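Local coordinates for protein arginyl-trna synthetase (Thermus thermophilus, PDB 1IQ0) that probably catalyses the ATP-dependent joining of L-arginine to its cognate tRNA, as a monomeric class I aminoacyl-tRNA synthetase, at residues 7-12 / 60-65; 260-265 / 290-295. All blocks are in the same frame, centred on the assembly; numbering follows the deposited sequence.

The two contacts come in series along the chain: interaction 1 closes, at residue 65, long before interaction 2 opens at 260. Their centres lie about 54 Å apart and their nearest atoms about 35 Å; they do not touch, and they lie on different helices, strands and sheets. Interaction 1 belongs to the N-terminal domain, where helix 3-15 meets the loop leading into strand 68-74 of a four-stranded antiparallel sheet. Interaction 2 lies on a small three-stranded sheet, formed by chain between strands 236-239 and 320-323 of the large nine-stranded mixed sheet, consistent with an insertion into the class I catalytic fold. Each contact thus joins elements within a separate outlying part of the monomer.

Interaction 1: residues 7-12 / 60-65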
ATOM      1  N   GLU A   7      21.697   0.821 -14.668  1.00 35.27           N
ATOM      2  CA  GLU A   7      22.301   0.523 -13.376  1.00 36.26           C
ATOM      3  C   GLU A   7      22.964  -0.848 -13.442  1.00 35.49           C
ATOM      4  O   GLU A   7      24.009  -1.066 -12.838  1.00 35.19           O
ATOM      5  CB  GLU A   7      21.244   0.536 -12.267  1.00 39.56           C
ATOM      6  CG  GLU A   7      20.439   1.819 -12.218  1.00 40.57           C
ATOM      7  CD  GLU A   7      19.492   1.883 -11.037  1.00 41.87           C
ATOM      8  OE1 GLU A   7      18.867   0.847 -10.718  1.00 43.09           O
ATOM      9  OE2 GLU A   7      19.365   2.975 -10.441  1.00 41.76           O
ATOM     10  N   GLU A   8      22.353  -1.771 -14.176  1.00 39.00           N
ATOM     11  CA  GLU A   8      22.912  -3.110 -14.311  1.00 41.88           C
ATOM     12  C   GLU A   8      24.260  -3.041 -15.020  1.00 41.37           C
ATOM     13  O   GLU A   8      25.230  -3.659 -14.585  1.00 42.75           O
ATOM     14  CB  GLU A   8      21.960  -4.011 -15.102  1.00 56.44           C
ATOM     15  CG  GLU A   8      22.507  -5.409 -15.365  1.00 66.10           C
ATOM     16  CD  GLU A   8      22.971  -6.106 -14.094  1.00 71.39           C
ATOM     17  OE1 GLU A   8      22.161  -6.234 -13.151  1.00 74.22           O
ATOM     18  OE2 GLU A   8      24.145  -6.530 -14.040  1.00 70.25           O
ATOM     19  N   ALA A   9      24.318  -2.282 -16.109  1.00 41.61           N
ATOM     20  CA  ALA A   9      25.557  -2.145 -16.860  1.00 40.56           C
ATOM     21  C   ALA A   9      26.637  -1.479 -16.011  1.00 40.33           C
ATOM     22  O   ALA A   9      27.824  -1.777 -16.158  1.00 39.53           O
ATOM     23  CB  ALA A   9      25.314  -1.344 -18.129  1.00 28.61           C
ATOM     24  N   ILE A  10      26.223  -0.575 -15.126  1.00 34.48           N
ATOM     25  CA  ILE A  10      27.167   0.123 -14.253  1.00 34.21           C
ATOM     26  C   ILE A  10      27.692  -0.818 -13.173  1.00 38.18           C
ATOM     27  O   ILE A  10      28.882  -0.826 -12.874  1.00 40.14           O
ATOM     28  CB  ILE A  10      26.504   1.337 -13.563  1.00 24.69           C
ATOM     29  CG1 ILE A  10      26.185   2.416 -14.602  1.00 26.03           C
ATOM     30  CG2 ILE A  10      27.417   1.881 -12.470  1.00 22.75           C
ATOM     31  CD1 ILE A  10      25.420   3.595 -14.036  1.00 30.38           C
ATOM     32  N   ALA A  11      26.789  -1.600 -12.588  1.00 39.21           N
ATOM     33  CA  ALA A  11      27.150  -2.552 -11.542  1.00 41.60           C
ATOM     34  C   ALA A  11      28.196  -3.519 -12.084  1.00 44.70           C
ATOM     35  O   ALA A  11      29.287  -3.664 -11.523  1.00 45.19           O
ATOM     36  CB  ALA A  11      25.915  -3.324 -11.091  1.00 38.20           C
ATOM     37  N   GLN A  12      27.849  -4.171 -13.189  1.00 55.58           N
ATOM     38  CA  GLN A  12      28.733  -5.128 -13.831  1.00 58.17           C
ATOM     39  C   GLN A  12      30.102  -4.503 -14.064  1.00 59.12           C
ATOM     40  O   GLN A  12      31.129  -5.169 -13.942  1.00 60.72           O
ATOM     41  CB  GLN A  12      28.128  -5.575 -15.162  1.00 69.60           C
ATOM     42  CG  GLN A  12      28.366  -7.035 -15.480  1.00 73.65           C
ATOM     43  CD  GLN A  12      27.870  -7.950 -14.376  1.00 76.77           C
ATOM     44  OE1 GLN A  12      26.699  -7.905 -13.992  1.00 79.15           O
ATOM     45  NE2 GLN A  12      28.760  -8.786 -13.858  1.00 76.67           N
ATOM     46  N   ASP A  60      35.699   4.905 -18.199  1.00 57.66           N
ATOM     47  CA  ASP A  60      36.703   4.167 -18.959  1.00 60.64           C
ATOM     48  C   ASP A  60      36.416   2.674 -19.132  1.00 60.38           C
ATOM     49  O   ASP A  60      36.730   2.094 -20.171  1.00 60.82           O
ATOM     50  CB  ASP A  60      38.076   4.357 -18.309  1.00 76.40           C
ATOM     51  CG  ASP A  60      38.533   5.804 -18.330  1.00 79.64           C
ATOM     52  OD1 ASP A  60      39.598   6.100 -17.753  1.00 83.26           O
ATOM     53  OD2 ASP A  60      37.829   6.647 -18.925  1.00 81.55           O
ATOM     54  N   ARG A  61      35.821   2.052 -18.121  1.00 48.38           N
ATOM     55  CA  ARG A  61      35.521   0.629 -18.195  1.00 50.82           C
ATOM     56  C   ARG A  61      34.037   0.328 -18.345  1.00 48.03           C
ATOM     57  O   ARG A  61      33.592  -0.779 -18.034  1.00 48.79           O
ATOM     58  CB  ARG A  61      36.051  -0.087 -16.950  1.00 89.11           C
ATOM     59  CG  ARG A  61      37.546   0.046 -16.753  1.00 96.20           C
ATOM     60  CD  ARG A  61      38.026  -0.798 -15.590  1.00103.23           C
ATOM     61  NE  ARG A  61      39.463  -0.652 -15.381  1.00107.84           N
ATOM     62  CZ  ARG A  61      40.160  -1.325 -14.472  1.00110.57           C
ATOM     63  NH1 ARG A  61      39.553  -2.200 -13.683  1.00110.50           N
ATOM     64  NH2 ARG A  61      41.465  -1.124 -14.355  1.00112.37           N
ATOM     65  N   LEU A  62      33.267   1.302 -18.824  1.00 56.16           N
ATOM     66  CA  LEU A  62      31.833   1.096 -18.989  1.00 49.12           C
ATOM     67  C   LEU A  62      31.378   0.977 -20.435  1.00 45.87           C
ATOM     68  O   LEU A  62      31.382   1.957 -21.179  1.00 46.07           O
ATOM     69  CB  LEU A  62      31.051   2.226 -18.319  1.00 44.24           C
ATOM     70  CG  LEU A  62      29.526   2.150 -18.478  1.00 42.01           C
ATOM     71  CD1 LEU A  62      29.002   0.843 -17.906  1.00 40.42           C
ATOM     72  CD2 LEU A  62      28.881   3.328 -17.773  1.00 41.73           C
ATOM     73  N   PRO A  63      30.984  -0.234 -20.857  1.00 44.21           N
ATOM     74  CA  PRO A  63      30.521  -0.420 -22.233  1.00 44.95           C
ATOM     75  C   PRO A  63      29.129   0.206 -22.321  1.00 45.75           C
ATOM     76  O   PRO A  63      28.175  -0.281 -21.708  1.00 46.23           O
ATOM     77  CB  PRO A  63      30.502  -1.938 -22.383  1.00 39.88           C
ATOM     78  CG  PRO A  63      30.120  -2.392 -21.009  1.00 37.58           C
ATOM     79  CD  PRO A  63      30.965  -1.508 -20.116  1.00 41.09           C
ATOM     80  N   LEU A  64      29.024   1.294 -23.074  1.00 41.42           N
ATOM     81  CA  LEU A  64      27.763   2.016 -23.217  1.00 38.82           C
ATOM     82  C   LEU A  64      26.608   1.242 -23.830  1.00 35.88           C
ATOM     83  O   LEU A  64      26.747   0.636 -24.891  1.00 36.09           O
ATOM     84  CB  LEU A  64      27.983   3.291 -24.038  1.00 31.79           C
ATOM     85  CG  LEU A  64      28.996   4.304 -23.492  1.00 31.92           C
ATOM     86  CD1 LEU A  64      29.130   5.465 -24.475  1.00 30.33           C
ATOM     87  CD2 LEU A  64      28.551   4.804 -22.118  1.00 30.84           C
ATOM     88  N   PRO A  65      25.445   1.235 -23.153  1.00 30.52           N
ATOM     89  CA  PRO A  65      24.295   0.519 -23.715  1.00 28.49           C
ATOM     90  C   PRO A  65      23.987   1.281 -25.008  1.00 28.10           C
ATOM     91  O   PRO A  65      24.297   2.474 -25.100  1.00 26.96           O
ATOM     92  CB  PRO A  65      23.214   0.720 -22.659  1.00 26.24           C
ATOM     93  CG  PRO A  65      24.004   0.815 -21.380  1.00 27.58           C
ATOM     94  CD  PRO A  65      25.167   1.697 -21.781  1.00 27.53           C
TER
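In the N-terminal domain of this arginyl-tRNA synthetase, one side of helix 3-15 packs against the loop that follows helix 51-60, with A9 and I10 meeting L62 and P65. No hydrogen bond crosses the gap; the contact is small, burying 154 Å² in all, and largely apolar, although its closest approach sets a methyl against a backbone carbonyl. L62 supplies the reaching group. Its CG lies anti to the backbone N (chi1 177°), which carries the branched end toward the helix, and CD1 comes to rest 3.4 Å from the backbone O of A9. The same methyl is 4.3 Å from CB of A9, while the other branch, CD2, stands 4.3 Å from CG1 of I10. A single leucine thus straddles two consecutive helical residues, one methyl to each side chain. Alanine suits position 9 because its short side chain, aimed at the loop, lets the chain of 60-65 come close: CA of I10 and CA of L62 are 6.7 Å apart. Farther along the loop, the CG methylene of the P65 ring adds apolar surface, 4.1 Å from CB of A9, without introducing a backbone N-H that would need a partner. I10 has its CB directed away from the loop, and both it and L62 also touch F80 of strand 77-82, so the leucine joins helix and sheet. Such packing is consistent with the alpha/beta fold of the arginyl-tRNA synthetase N-terminal domain, in which helices pack on a four-stranded antiparallel sheet.

Interaction 2: residues 260-265 / 290-295; sequences PHVFRP and FVLLRS
A three-stranded antiparallel beta meander of the catalytic domain frames this contact, in which V262 and R264 meet L292 and L293. Strand 274-277 runs between the two outer strands, 262-263 and 289-291, so the segments do not pair directly: CA of V262 and CA of L292 are 9.0 Å apart, and the meeting is made by side chains. Backbone hydrogen bonds to the central strand join F263 to V275 and L292 to L274. At L292 the chain turns a corner, and L292 and L293 both face L274 in a classic beta bulge. The irregularity gives both leucines a CB directed toward segment 260-265. CG1 of V262 meets CD1 of L292 at 4.2 Å, a methyl-to-methyl contact between two buried residues; a beta-branched valine suits the strand, and the longer leucine spans the distance from the other edge. L256 of helix 248-256 touches both of them, while L253 of the same helix touches L293, so the helix packs against this side of the sheet. R264 serves the more exposed end of the contact. Its CG is anti to the carbonyl carbon (chi1 -68°), and from there the chain runs extended to NE, so that the guanidinium reaches L293 although CB does not point there. The charged end finds its strongest partner in E257, which forms a salt bridge with NH1, and the R264 side chain also touches L274. Arginine suits the place by its length, which lets one residue reach across to L293 while its charge is paired with E257. The L293 side chain meets the guanidinium at an oblique angle, its methyl CD1 standing 3.8 Å from NH2 of R264.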
ATOM      1  N   PRO A 260      16.773 -22.441  24.613  1.00 40.39           N
ATOM      2  CA  PRO A 260      17.383 -22.224  25.925  1.00 38.95           C
ATOM      3  C   PRO A 260      17.099 -20.803  26.421  1.00 39.44           C
ATOM      4  O   PRO A 260      17.207 -20.520  27.615  1.00 41.40           O
ATOM      5  CB  PRO A 260      18.865 -22.472  25.656  1.00 44.33           C
ATOM      6  CG  PRO A 260      19.024 -22.027  24.228  1.00 44.59           C
ATOM      7  CD  PRO A 260      17.804 -22.632  23.577  1.00 43.32           C
ATOM      8  N   HIS A 261      16.720 -19.917  25.502  1.00 32.23           N
ATOM      9  CA  HIS A 261      16.415 -18.534  25.858  1.00 33.61           C
ATOM     10  C   HIS A 261      14.938 -18.295  26.175  1.00 32.54           C
ATOM     11  O   HIS A 261      14.501 -17.157  26.323  1.00 31.84           O
ATOM     12  CB  HIS A 261      16.881 -17.600  24.746  1.00 42.18           C
ATOM     13  CG  HIS A 261      18.341 -17.724  24.450  1.00 45.11           C
ATOM     14  ND1 HIS A 261      18.821 -18.277  23.282  1.00 46.62           N
ATOM     15  CD2 HIS A 261      19.427 -17.437  25.206  1.00 41.75           C
ATOM     16  CE1 HIS A 261      20.140 -18.328  23.333  1.00 44.89           C
ATOM     17  NE2 HIS A 261      20.532 -17.826  24.490  1.00 43.44           N
ATOM     18  N   VAL A 262      14.173 -19.378  26.266  1.00 38.29           N
ATOM     19  CA  VAL A 262      12.751 -19.307  26.611  1.00 36.80           C
ATOM     20  C   VAL A 262      12.627 -20.164  27.862  1.00 38.62           C
ATOM     21  O   VAL A 262      12.758 -21.386  27.802  1.00 38.04           O
ATOM     22  CB  VAL A 262      11.858 -19.886  25.490  1.00 28.94           C
ATOM     23  CG1 VAL A 262      10.444 -20.104  26.008  1.00 28.20           C
ATOM     24  CG2 VAL A 262      11.829 -18.923  24.309  1.00 24.67           C
ATOM     25  N   PHE A 263      12.380 -19.524  28.998  1.00 31.53           N
ATOM     26  CA  PHE A 263      12.311 -20.251  30.257  1.00 36.36           C
ATOM     27  C   PHE A 263      11.474 -19.548  31.319  1.00 38.52           C
ATOM     28  O   PHE A 263      11.060 -18.399  31.144  1.00 36.06           O
ATOM     29  CB  PHE A 263      13.733 -20.439  30.781  1.00 57.27           C
ATOM     30  CG  PHE A 263      14.493 -19.148  30.910  1.00 57.88           C
ATOM     31  CD1 PHE A 263      14.366 -18.360  32.049  1.00 58.54           C
ATOM     32  CD2 PHE A 263      15.287 -18.689  29.864  1.00 58.20           C
ATOM     33  CE1 PHE A 263      15.019 -17.130  32.145  1.00 59.18           C
ATOM     34  CE2 PHE A 263      15.944 -17.460  29.947  1.00 58.19           C
ATOM     35  CZ  PHE A 263      15.808 -16.679  31.089  1.00 58.49           C
ATOM     36  N   ARG A 264      11.247 -20.248  32.428  1.00 41.58           N
ATOM     37  CA  ARG A 264      10.470 -19.710  33.539  1.00 45.30           C
ATOM     38  C   ARG A 264      11.367 -19.375  34.722  1.00 47.66           C
ATOM     39  O   ARG A 264      11.885 -20.270  35.388  1.00 47.05           O
ATOM     40  CB  ARG A 264       9.416 -20.717  34.012  1.00 50.97           C
ATOM     41  CG  ARG A 264       8.287 -20.989  33.041  1.00 55.08           C
ATOM     42  CD  ARG A 264       7.144 -21.726  33.737  1.00 56.57           C
ATOM     43  NE  ARG A 264       5.996 -21.912  32.857  1.00 58.51           N
ATOM     44  CZ  ARG A 264       5.991 -22.705  31.790  1.00 58.41           C
ATOM     45  NH1 ARG A 264       7.076 -23.396  31.465  1.00 52.14           N
ATOM     46  NH2 ARG A 264       4.901 -22.800  31.039  1.00 56.58           N
ATOM     47  N   PRO A 265      11.568 -18.080  34.998  1.00 52.22           N
ATOM     48  CA  PRO A 265      12.419 -17.725  36.137  1.00 53.86           C
ATOM     49  C   PRO A 265      11.803 -18.288  37.422  1.00 56.80           C
ATOM     50  O   PRO A 265      10.620 -18.074  37.695  1.00 55.05           O
ATOM     51  CB  PRO A 265      12.407 -16.196  36.106  1.00 45.28           C
ATOM     52  CG  PRO A 265      12.244 -15.888  34.647  1.00 44.84           C
ATOM     53  CD  PRO A 265      11.188 -16.885  34.228  1.00 45.22           C
ATOM     54  N   PHE A 290      10.620 -10.636  26.945  1.00 45.91           N
ATOM     55  CA  PHE A 290       9.242 -10.506  26.482  1.00 40.94           C
ATOM     56  C   PHE A 290       8.484 -11.597  27.238  1.00 38.59           C
ATOM     57  O   PHE A 290       8.915 -12.755  27.260  1.00 39.68           O
ATOM     58  CB  PHE A 290       9.131 -10.789  24.979  1.00 39.79           C
ATOM     59  CG  PHE A 290       9.632  -9.678  24.098  1.00 44.45           C
ATOM     60  CD1 PHE A 290       8.894  -8.506  23.941  1.00 43.20           C
ATOM     61  CD2 PHE A 290      10.836  -9.810  23.407  1.00 42.73           C
ATOM     62  CE1 PHE A 290       9.345  -7.481  23.105  1.00 43.74           C
ATOM     63  CE2 PHE A 290      11.296  -8.795  22.571  1.00 44.99           C
ATOM     64  CZ  PHE A 290      10.547  -7.627  22.418  1.00 42.78           C
ATOM     65  N   VAL A 291       7.371 -11.243  27.866  1.00 33.55           N
ATOM     66  CA  VAL A 291       6.599 -12.240  28.594  1.00 31.02           C
ATOM     67  C   VAL A 291       5.655 -12.951  27.631  1.00 29.56           C
ATOM     68  O   VAL A 291       4.944 -12.301  26.872  1.00 28.26           O
ATOM     69  CB  VAL A 291       5.770 -11.600  29.724  1.00 32.08           C
ATOM     70  CG1 VAL A 291       4.980 -12.675  30.462  1.00 28.06           C
ATOM     71  CG2 VAL A 291       6.688 -10.857  30.683  1.00 33.24           C
ATOM     72  N   LEU A 292       5.674 -14.284  27.647  1.00 26.45           N
ATOM     73  CA  LEU A 292       4.799 -15.075  26.785  1.00 23.28           C
ATOM     74  C   LEU A 292       3.593 -15.499  27.624  1.00 25.91           C
ATOM     75  O   LEU A 292       2.446 -15.311  27.215  1.00 25.11           O
ATOM     76  CB  LEU A 292       5.542 -16.308  26.244  1.00 22.60           C
ATOM     77  CG  LEU A 292       6.768 -16.045  25.352  1.00 24.05           C
ATOM     78  CD1 LEU A 292       7.441 -17.355  24.973  1.00 22.03           C
ATOM     79  CD2 LEU A 292       6.336 -15.304  24.097  1.00 20.48           C
ATOM     80  N   LEU A 293       3.864 -16.066  28.800  1.00 25.23           N
ATOM     81  CA  LEU A 293       2.817 -16.490  29.729  1.00 25.44           C
ATOM     82  C   LEU A 293       3.034 -15.807  31.077  1.00 27.37           C
ATOM     83  O   LEU A 293       4.121 -15.887  31.645  1.00 29.38           O
ATOM     84  CB  LEU A 293       2.844 -18.009  29.942  1.00 26.68           C
ATOM     85  CG  LEU A 293       2.407 -18.932  28.799  1.00 29.09           C
ATOM     86  CD1 LEU A 293       2.524 -20.386  29.238  1.00 28.63           C
ATOM     87  CD2 LEU A 293       0.977 -18.617  28.407  1.00 31.49           C
ATOM     88  N   ARG A 294       2.011 -15.126  31.585  1.00 34.84           N
ATOM     89  CA  ARG A 294       2.135 -14.475  32.886  1.00 36.30           C
ATOM     90  C   ARG A 294       2.117 -15.593  33.924  1.00 36.39           C
ATOM     91  O   ARG A 294       1.713 -16.714  33.616  1.00 36.62           O
ATOM     92  CB  ARG A 294       0.975 -13.502  33.124  1.00 32.55           C
ATOM     93  CG  ARG A 294       0.846 -12.425  32.049  1.00 36.95           C
ATOM     94  CD  ARG A 294      -0.108 -11.318  32.470  1.00 41.23           C
ATOM     95  NE  ARG A 294      -0.372 -10.363  31.390  1.00 48.19           N
ATOM     96  CZ  ARG A 294      -1.111 -10.633  30.315  1.00 50.17           C
ATOM     97  NH1 ARG A 294      -1.664 -11.831  30.173  1.00 49.36           N
ATOM     98  NH2 ARG A 294      -1.303  -9.705  29.377  1.00 44.22           N
ATOM     99  N   SER A 295       2.566 -15.296  35.141  1.00 38.74           N
ATOM    100  CA  SER A 295       2.610 -16.296  36.206  1.00 38.62           C
ATOM    101  C   SER A 295       1.273 -16.990  36.449  1.00 38.95           C
ATOM    102  O   SER A 295       1.243 -18.172  36.794  1.00 36.76           O
ATOM    103  CB  SER A 295       3.103 -15.662  37.512  1.00 38.31           C
ATOM    104  OG  SER A 295       2.337 -14.518  37.853  1.00 46.98           O
TER